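Local coordinates for protein probable aminotransferase (Pseudomonas aeruginosa, PDB 5YKR) that is a probable class-III aminotransferase of the pyridoxal-phosphate-dependent family, with its cofactor carried on a lysine of the chain, at residues K158-E172 with N192-F205. Sequence-based numbering, arbitrary orientation.
Sequences KVVVFNCNYHGSVDE and NGVRHATTTRLVEF
Phe-162 and Phe-205 meet in a T-shaped pair: the edge of Phe-205 is directed at one face of the Phe-162 ring, with planes at 81° and CD1 of Phe-205 4.0 Å from CG of Phe-162. CG of Phe-162 stands anti to its carbonyl carbon (chi1 -64°), which carries the ring to Phe-205. Asn-163 and Glu-204 run side by side; ND2 of Asn-163 donates to OE2 of Glu-204 (2.9 Å) on its syn side but tilted out of the carboxylate plane, the amide and carboxylate planes being 76° apart. A water ties the same corner together, donating to Asn-163 O and Glu-204 OE1 and accepting from Phe-205 N.

Between strands 158-162 and 200-203 the ladder is parallel: Val-159 N, Val-161 N and Asn-163 N donate to Thr-199, Arg-201 and Val-203, and the carbonyls of Val-159 and Val-161 accept. On one face, CG1 of Val-160 touches CG2 of Val-203 at 4.1 Å; on the other, CG2 of Val-161 meets CD1 of Leu-202 at 3.9 Å. Lys-158 places NZ over a face of the Arg-201 guanidinium, 3.4 Å from NH2, a closeness probably tolerated because both form salt bridges with Asp-219. Thr-200 OG1 donates to Glu-172 O (2.7 Å) in the carbonyl plane, while Asn-192 ND2 reaches Asp-171 OD2 (2.9 Å) from above the carboxylate plane. Asp-171 OD1 also pairs with Arg-148 of the second subunit, so this end borders the dimer interface. Strand 200-203 edges the seven-stranded mixed sheet, beside 158-162 and then 220-225, characteristic of the large domain of fold-type I pyridoxal-phosphate enzymes.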
ATOM      1  N   LYS A 158      21.594   8.914  -4.428  1.00 14.58           N
ATOM      2  CA  LYS A 158      21.859   7.808  -3.515  1.00 14.74           C
ATOM      3  C   LYS A 158      21.155   7.955  -2.178  1.00 13.72           C
ATOM      4  O   LYS A 158      20.965   9.053  -1.701  1.00 13.77           O
ATOM      5  CB  LYS A 158      23.362   7.536  -3.329  1.00 17.73           C
ATOM      6  CG  LYS A 158      23.941   7.338  -4.709  1.00 21.39           C
ATOM      7  CD  LYS A 158      25.140   6.532  -4.772  1.00 22.90           C
ATOM      8  CE  LYS A 158      25.532   6.441  -6.226  1.00 24.84           C
ATOM      9  NZ  LYS A 158      26.904   6.415  -6.105  1.00 28.23           N
ATOM     10  N   VAL A 159      20.767   6.827  -1.613  1.00 12.33           N
ATOM     11  CA  VAL A 159      20.241   6.764  -0.257  1.00 12.07           C
ATOM     12  C   VAL A 159      21.244   5.945   0.553  1.00 10.67           C
ATOM     13  O   VAL A 159      21.716   4.901   0.079  1.00 11.36           O
ATOM     14  CB  VAL A 159      18.828   6.118  -0.187  1.00 13.32           C
ATOM     15  CG1 VAL A 159      18.770   4.674  -0.664  1.00 16.90           C
ATOM     16  CG2 VAL A 159      18.301   6.068   1.211  1.00 13.38           C
ATOM     17  N   VAL A 160      21.506   6.370   1.783  1.00 10.16           N
ATOM     18  CA  VAL A 160      22.232   5.553   2.748  1.00  9.95           C
ATOM     19  C   VAL A 160      21.217   4.763   3.559  1.00  9.28           C
ATOM     20  O   VAL A 160      20.281   5.330   4.158  1.00  9.61           O
ATOM     21  CB  VAL A 160      23.119   6.415   3.696  1.00 11.32           C
ATOM     22  CG1 VAL A 160      23.579   5.599   4.913  1.00 12.09           C
ATOM     23  CG2 VAL A 160      24.349   6.948   2.904  1.00 12.34           C
ATOM     24  N   VAL A 161      21.464   3.457   3.624  1.00  9.22           N
ATOM     25  CA  VAL A 161      20.793   2.571   4.541  1.00  9.63           C
ATOM     26  C   VAL A 161      21.871   1.808   5.350  1.00 10.26           C
ATOM     27  O   VAL A 161      23.064   1.826   5.013  1.00  9.94           O
ATOM     28  CB  VAL A 161      19.802   1.623   3.896  1.00 10.55           C
ATOM     29  CG1 VAL A 161      18.697   2.395   3.185  1.00 12.47           C
ATOM     30  CG2 VAL A 161      20.502   0.672   2.929  1.00 11.22           C
ATOM     31  N   PHE A 162      21.424   1.144   6.417  1.00 10.59           N
ATOM     32  CA  PHE A 162      22.314   0.384   7.297  1.00 10.19           C
ATOM     33  C   PHE A 162      22.203  -1.112   7.061  1.00 10.35           C
ATOM     34  O   PHE A 162      21.138  -1.648   6.732  1.00  9.99           O
ATOM     35  CB  PHE A 162      22.057   0.773   8.765  1.00 11.20           C
ATOM     36  CG  PHE A 162      22.384   2.225   9.039  1.00 12.10           C
ATOM     37  CD1 PHE A 162      23.688   2.634   9.135  1.00 13.88           C
ATOM     38  CD2 PHE A 162      21.423   3.176   9.114  1.00 16.72           C
ATOM     39  CE1 PHE A 162      24.025   3.955   9.340  1.00 14.08           C
ATOM     40  CE2 PHE A 162      21.744   4.502   9.291  1.00 16.52           C
ATOM     41  CZ  PHE A 162      23.046   4.900   9.405  1.00 15.07           C
ATOM     42  N   ASN A 163      23.315  -1.815   7.258  1.00 10.33           N
ATOM     43  CA  ASN A 163      23.325  -3.248   6.993  1.00 10.28           C
ATOM     44  C   ASN A 163      22.317  -3.944   7.944  1.00 10.20           C
ATOM     45  O   ASN A 163      22.278  -3.641   9.155  1.00 11.53           O
ATOM     46  CB  ASN A 163      24.757  -3.799   7.166  1.00 10.38           C
ATOM     47  CG  ASN A 163      24.932  -5.197   6.605  1.00 10.69           C
ATOM     48  OD1 ASN A 163      24.276  -5.606   5.642  1.00 12.62           O
ATOM     49  ND2 ASN A 163      25.777  -6.003   7.310  1.00 11.58           N
ATOM     50  N   CYS A 164      21.537  -4.845   7.381  1.00  9.40           N
ATOM     51  CA  CYS A 164      20.483  -5.605   8.077  1.00 10.25           C
ATOM     52  C   CYS A 164      19.332  -4.742   8.572  1.00 10.40           C
ATOM     53  O   CYS A 164      18.590  -5.144   9.466  1.00 11.41           O
ATOM     54  CB  CYS A 164      21.051  -6.498   9.203  1.00 11.07           C
ATOM     55  SG  CYS A 164      22.336  -7.606   8.631  1.00 14.47           S
ATOM     56  N   ASN A 165      19.095  -3.639   7.851  1.00  9.98           N
ATOM     57  CA  ASN A 165      17.892  -2.846   7.995  1.00  9.90           C
ATOM     58  C   ASN A 165      16.640  -3.645   7.617  1.00  9.46           C
ATOM     59  O   ASN A 165      16.710  -4.666   6.910  1.00 10.14           O
ATOM     60  CB  ASN A 165      17.942  -1.621   7.065  1.00 10.03           C
ATOM     61  CG  ASN A 165      17.789  -1.968   5.588  1.00  9.70           C
ATOM     62  OD1 ASN A 165      16.690  -2.252   5.152  1.00  9.80           O
ATOM     63  ND2 ASN A 165      18.901  -1.966   4.824  1.00  9.64           N
ATOM     64  N   TYR A 166      15.482  -3.115   8.008  1.00  9.26           N
ATOM     65  CA  TYR A 166      14.249  -3.410   7.228  1.00  9.65           C
ATOM     66  C   TYR A 166      13.392  -2.175   7.228  1.00  9.31           C
ATOM     67  O   TYR A 166      13.105  -1.611   8.286  1.00 10.96           O
ATOM     68  CB  TYR A 166      13.431  -4.615   7.735  1.00 10.86           C
ATOM     69  CG  TYR A 166      12.286  -4.996   6.799  1.00 12.26           C
ATOM     70  CD1 TYR A 166      12.578  -5.502   5.554  1.00 12.44           C
ATOM     71  CD2 TYR A 166      10.950  -4.838   7.139  1.00 13.39           C
ATOM     72  CE1 TYR A 166      11.600  -5.849   4.653  1.00 11.54           C
ATOM     73  CE2 TYR A 166       9.935  -5.208   6.224  1.00 12.33           C
ATOM     74  CZ  TYR A 166      10.298  -5.719   4.981  1.00 12.23           C
ATOM     75  OH  TYR A 166       9.335  -6.098   4.036  1.00 12.74           O
ATOM     76  N   HIS A 167      12.945  -1.779   6.023  1.00  8.48           N
ATOM     77  CA  HIS A 167      12.071  -0.611   5.796  1.00  8.39           C
ATOM     78  C   HIS A 167      10.864  -0.942   4.910  1.00  8.68           C
ATOM     79  O   HIS A 167      10.201   0.004   4.432  1.00  8.97           O
ATOM     80  CB  HIS A 167      12.885   0.527   5.225  1.00  9.20           C
ATOM     81  CG  HIS A 167      13.939   0.971   6.156  1.00  9.22           C
ATOM     82  ND1 HIS A 167      13.665   1.653   7.322  1.00  9.45           N
ATOM     83  CD2 HIS A 167      15.284   0.789   6.131  1.00 10.22           C
ATOM     84  CE1 HIS A 167      14.804   1.851   7.999  1.00 10.99           C
ATOM     85  NE2 HIS A 167      15.796   1.335   7.291  1.00 11.61           N
ATOM     86  N   GLY A 168      10.580  -2.235   4.738  1.00  8.33           N
ATOM     87  CA  GLY A 168       9.540  -2.689   3.825  1.00  8.46           C
ATOM     88  C   GLY A 168      10.071  -3.058   2.452  1.00  9.24           C
ATOM     89  O   GLY A 168      11.283  -3.245   2.277  1.00  9.09           O
ATOM     90  N   SER A 169       9.164  -3.080   1.477  1.00  8.65           N
ATOM     91  CA  SER A 169       9.524  -3.476   0.103  1.00  8.84           C
ATOM     92  C   SER A 169      10.046  -2.274  -0.654  1.00  9.18           C
ATOM     93  O   SER A 169       9.527  -1.888  -1.718  1.00  9.76           O
ATOM     94  CB  SER A 169       8.380  -4.221  -0.571  1.00  9.08           C
ATOM     95  OG  SER A 169       7.173  -3.475  -0.599  1.00 10.45           O
ATOM     96  N   VAL A 170      11.118  -1.712  -0.105  1.00  9.47           N
ATOM     97  CA  VAL A 170      11.826  -0.533  -0.648  1.00  9.83           C
ATOM     98  C   VAL A 170      13.052  -1.142  -1.344  1.00  9.79           C
ATOM     99  O   VAL A 170      14.015  -1.560  -0.669  1.00  9.88           O
ATOM    100  CB  VAL A 170      12.253   0.463   0.445  1.00 10.52           C
ATOM    101  CG1 VAL A 170      13.039   1.612  -0.150  1.00 12.06           C
ATOM    102  CG2 VAL A 170      11.044   0.972   1.223  1.00 11.12           C
ATOM    103  N   ASP A 171      13.022  -1.274  -2.669  1.00 11.12           N
ATOM    104  CA  ASP A 171      14.051  -2.093  -3.356  1.00 11.31           C
ATOM    105  C   ASP A 171      15.448  -1.569  -3.123  1.00 12.24           C
ATOM    106  O   ASP A 171      16.370  -2.373  -2.946  1.00 11.68           O
ATOM    107  CB  ASP A 171      13.749  -2.108  -4.856  1.00 12.57           C
ATOM    108  CG  ASP A 171      12.484  -2.897  -5.242  1.00 13.72           C
ATOM    109  OD1 ASP A 171      11.876  -3.604  -4.422  1.00 14.40           O
ATOM    110  OD2 ASP A 171      12.119  -2.853  -6.453  1.00 18.33           O
ATOM    111  N   GLU A 172      15.630  -0.249  -3.051  1.00 13.26           N
ATOM    112  CA  GLU A 172      16.965   0.340  -2.842  1.00 14.90           C
ATOM    113  C   GLU A 172      17.591  -0.060  -1.509  1.00 12.69           C
ATOM    114  O   GLU A 172      18.811   0.032  -1.357  1.00 15.01           O
ATOM    115  CB  GLU A 172      16.964   1.874  -2.870  1.00 19.90           C
ATOM    116  CG  GLU A 172      16.360   2.535  -4.029  1.00 25.22           C
ATOM    117  CD  GLU A 172      14.950   2.930  -3.685  1.00 27.12           C
ATOM    118  OE1 GLU A 172      14.163   1.971  -3.511  1.00 26.40           O
ATOM    119  OE2 GLU A 172      14.648   4.148  -3.582  1.00 31.39           O
ATOM    120  N   ASN A 192      15.993  -7.225  -8.866  1.00 13.33           N
ATOM    121  CA  ASN A 192      14.760  -6.719  -9.456  1.00 12.89           C
ATOM    122  C   ASN A 192      15.027  -5.635 -10.508  1.00 14.10           C
ATOM    123  O   ASN A 192      14.300  -4.646 -10.614  1.00 16.39           O
ATOM    124  CB  ASN A 192      13.790  -6.220  -8.362  1.00 13.44           C
ATOM    125  CG  ASN A 192      12.393  -6.006  -8.894  1.00 12.25           C
ATOM    126  OD1 ASN A 192      11.972  -6.729  -9.808  1.00 13.65           O
ATOM    127  ND2 ASN A 192      11.661  -5.052  -8.321  1.00 12.88           N
ATOM    128  N   GLY A 193      16.082  -5.832 -11.302  1.00 15.63           N
ATOM    129  CA  GLY A 193      16.455  -4.848 -12.311  1.00 18.44           C
ATOM    130  C   GLY A 193      17.186  -3.600 -11.784  1.00 20.63           C
ATOM    131  O   GLY A 193      17.562  -2.735 -12.603  1.00 25.78           O
ATOM    132  N   VAL A 194      17.425  -3.510 -10.468  1.00 22.46           N
ATOM    133  CA  VAL A 194      18.124  -2.369  -9.834  1.00 23.50           C
ATOM    134  C   VAL A 194      19.621  -2.739  -9.846  1.00 21.63           C
ATOM    135  O   VAL A 194      19.962  -3.871  -9.529  1.00 20.23           O
ATOM    136  CB  VAL A 194      17.681  -2.182  -8.348  1.00 27.86           C
ATOM    137  CG1 VAL A 194      18.454  -1.042  -7.670  1.00 26.93           C
ATOM    138  CG2 VAL A 194      16.165  -1.979  -8.212  1.00 24.94           C
ATOM    139  N   ARG A 195      20.505  -1.797 -10.217  1.00 22.00           N
ATOM    140  CA  ARG A 195      21.927  -1.898  -9.919  1.00 21.96           C
ATOM    141  C   ARG A 195      22.153  -1.036  -8.670  1.00 17.04           C
ATOM    142  O   ARG A 195      22.204   0.191  -8.759  1.00 16.96           O
ATOM    143  CB  ARG A 195      22.789  -1.396 -11.094  1.00 30.02           C
ATOM    144  CG  ARG A 195      23.346  -2.521 -11.973  1.00 39.08           C
ATOM    145  CD  ARG A 195      24.574  -2.089 -12.820  1.00 43.41           C
ATOM    146  NE  ARG A 195      25.657  -1.386 -12.083  1.00 46.92           N
ATOM    147  CZ  ARG A 195      26.075  -0.129 -12.298  1.00 47.57           C
ATOM    148  NH1 ARG A 195      25.547   0.634 -13.265  1.00 43.58           N
ATOM    149  NH2 ARG A 195      27.056   0.368 -11.546  1.00 48.36           N
ATOM    150  N   HIS A 196      22.313  -1.680  -7.512  1.00 15.62           N
ATOM    151  CA  HIS A 196      22.273  -0.918  -6.266  1.00 12.64           C
ATOM    152  C   HIS A 196      23.469   0.031  -6.104  1.00 13.99           C
ATOM    153  O   HIS A 196      23.367   1.016  -5.376  1.00 13.97           O
ATOM    154  CB  HIS A 196      22.209  -1.815  -5.048  1.00 12.70           C
ATOM    155  CG  HIS A 196      20.918  -2.535  -4.901  1.00 12.07           C
ATOM    156  ND1 HIS A 196      19.823  -2.047  -4.186  1.00 15.20           N
ATOM    157  CD2 HIS A 196      20.563  -3.769  -5.330  1.00 12.77           C
ATOM    158  CE1 HIS A 196      18.852  -2.942  -4.259  1.00 11.72           C
ATOM    159  NE2 HIS A 196      19.275  -3.988  -4.935  1.00 16.73           N
ATOM    160  N   ALA A 197      24.577  -0.210  -6.798  1.00 15.91           N
ATOM    161  CA  ALA A 197      25.652   0.771  -6.754  1.00 17.82           C
ATOM    162  C   ALA A 197      25.218   2.168  -7.243  1.00 17.55           C
ATOM    163  O   ALA A 197      25.841   3.174  -6.878  1.00 20.65           O
ATOM    164  CB  ALA A 197      26.835   0.274  -7.579  1.00 19.96           C
ATOM    165  N   THR A 198      24.172   2.240  -8.059  1.00 15.84           N
ATOM    166  CA  THR A 198      23.683   3.508  -8.552  1.00 17.09           C
ATOM    167  C   THR A 198      22.670   4.191  -7.638  1.00 16.41           C
ATOM    168  O   THR A 198      22.424   5.379  -7.778  1.00 20.17           O
ATOM    169  CB  THR A 198      23.076   3.381  -9.967  1.00 21.23           C
ATOM    170  OG1 THR A 198      21.783   2.786  -9.897  1.00 23.48           O
ATOM    171  CG2 THR A 198      23.996   2.569 -10.908  1.00 20.86           C
ATOM    172  N   THR A 199      22.065   3.434  -6.706  1.00 14.46           N
ATOM    173  CA  THR A 199      21.007   3.953  -5.839  1.00 14.19           C
ATOM    174  C   THR A 199      21.341   4.059  -4.366  1.00 12.71           C
ATOM    175  O   THR A 199      20.655   4.785  -3.642  1.00 13.55           O
ATOM    176  CB  THR A 199      19.749   3.062  -5.924  1.00 15.38           C
ATOM    177  OG1 THR A 199      20.064   1.736  -5.540  1.00 16.31           O
ATOM    178  CG2 THR A 199      19.230   3.004  -7.356  1.00 19.61           C
ATOM    179  N   THR A 200      22.354   3.333  -3.900  1.00 11.72           N
ATOM    180  CA  THR A 200      22.501   3.055  -2.493  1.00 11.24           C
ATOM    181  C   THR A 200      23.958   3.087  -2.049  1.00 12.11           C
ATOM    182  O   THR A 200      24.840   2.604  -2.769  1.00 13.65           O
ATOM    183  CB  THR A 200      21.909   1.654  -2.177  1.00 11.28           C
ATOM    184  OG1 THR A 200      20.625   1.514  -2.796  1.00 12.14           O
ATOM    185  CG2 THR A 200      21.865   1.340  -0.705  1.00 10.78           C
ATOM    186  N   ARG A 201      24.175   3.655  -0.850  1.00 10.29           N
ATOM    187  CA  ARG A 201      25.431   3.507  -0.116  1.00 10.96           C
ATOM    188  C   ARG A 201      25.099   2.796   1.191  1.00 11.04           C
ATOM    189  O   ARG A 201      24.161   3.166   1.897  1.00 15.28           O
ATOM    190  CB  ARG A 201      26.171   4.809   0.082  1.00 11.52           C
ATOM    191  CG  ARG A 201      26.666   5.433  -1.217  1.00 12.37           C
ATOM    192  CD  ARG A 201      27.462   6.728  -0.956  1.00 12.77           C
ATOM    193  NE  ARG A 201      27.944   7.347  -2.198  1.00 12.54           N
ATOM    194  CZ  ARG A 201      28.977   6.884  -2.896  1.00 12.44           C
ATOM    195  NH1 ARG A 201      29.704   5.836  -2.462  1.00 11.84           N
ATOM    196  NH2 ARG A 201      29.314   7.471  -4.007  1.00 12.87           N
ATOM    197  N   LEU A 202      25.814   1.726   1.479  1.00 10.73           N
ATOM    198  CA  LEU A 202      25.580   0.901   2.669  1.00 10.10           C
ATOM    199  C   LEU A 202      26.643   1.155   3.717  1.00 10.49           C
ATOM    200  O   LEU A 202      27.842   1.246   3.407  1.00 10.94           O
ATOM    201  CB  LEU A 202      25.558  -0.546   2.268  1.00 10.37           C
ATOM    202  CG  LEU A 202      25.184  -1.554   3.338  1.00 11.13           C
ATOM    203  CD1 LEU A 202      23.761  -1.308   3.863  1.00 11.61           C
ATOM    204  CD2 LEU A 202      25.355  -3.026   2.869  1.00 10.92           C
ATOM    205  N   VAL A 203      26.212   1.280   4.959  1.00 10.76           N
ATOM    206  CA  VAL A 203      27.060   1.459   6.120  1.00 13.10           C
ATOM    207  C   VAL A 203      26.594   0.553   7.242  1.00 11.79           C
ATOM    208  O   VAL A 203      25.419   0.172   7.264  1.00 11.59           O
ATOM    209  CB  VAL A 203      27.007   2.967   6.548  1.00 17.56           C
ATOM    210  CG1 VAL A 203      27.955   3.284   7.627  1.00 21.28           C
ATOM    211  CG2 VAL A 203      27.255   3.899   5.344  1.00 17.83           C
ATOM    212  N   GLU A 204      27.459   0.196   8.169  1.00 12.39           N
ATOM    213  CA  GLU A 204      27.000  -0.435   9.421  1.00 12.57           C
ATOM    214  C   GLU A 204      26.488   0.659  10.360  1.00 12.27           C
ATOM    215  O   GLU A 204      27.024   1.790  10.411  1.00 12.45           O
ATOM    216  CB  GLU A 204      28.121  -1.192  10.151  1.00 14.08           C
ATOM    217  CG  GLU A 204      28.542  -2.505   9.524  1.00 15.50           C
ATOM    218  CD  GLU A 204      27.542  -3.626   9.566  1.00 14.47           C
ATOM    219  OE1 GLU A 204      26.490  -3.558  10.227  1.00 15.50           O
ATOM    220  OE2 GLU A 204      27.809  -4.631   8.874  1.00 15.06           O
ATOM    221  N   PHE A 205      25.475   0.297  11.146  1.00 12.53           N
ATOM    222  CA  PHE A 205      25.003   1.163  12.264  1.00 13.13           C
ATOM    223  C   PHE A 205      26.161   1.421  13.224  1.00 13.44           C
ATOM    224  O   PHE A 205      27.120   0.623  13.299  1.00 13.52           O
ATOM    225  CB  PHE A 205      23.850   0.453  12.961  1.00 13.29           C
ATOM    226  CG  PHE A 205      22.854   1.311  13.694  1.00 12.87           C
ATOM    227  CD1 PHE A 205      22.087   2.229  13.040  1.00 12.97           C
ATOM    228  CD2 PHE A 205      22.544   1.045  15.055  1.00 14.29           C
ATOM    229  CE1 PHE A 205      21.114   2.944  13.692  1.00 13.49           C
ATOM    230  CE2 PHE A 205      21.539   1.734  15.696  1.00 14.24           C
ATOM    231  CZ  PHE A 205      20.834   2.706  15.017  1.00 14.29           C
TER
HETATM  232  O   HOH W   1      24.194  -2.275  10.664  1.00 12.05           O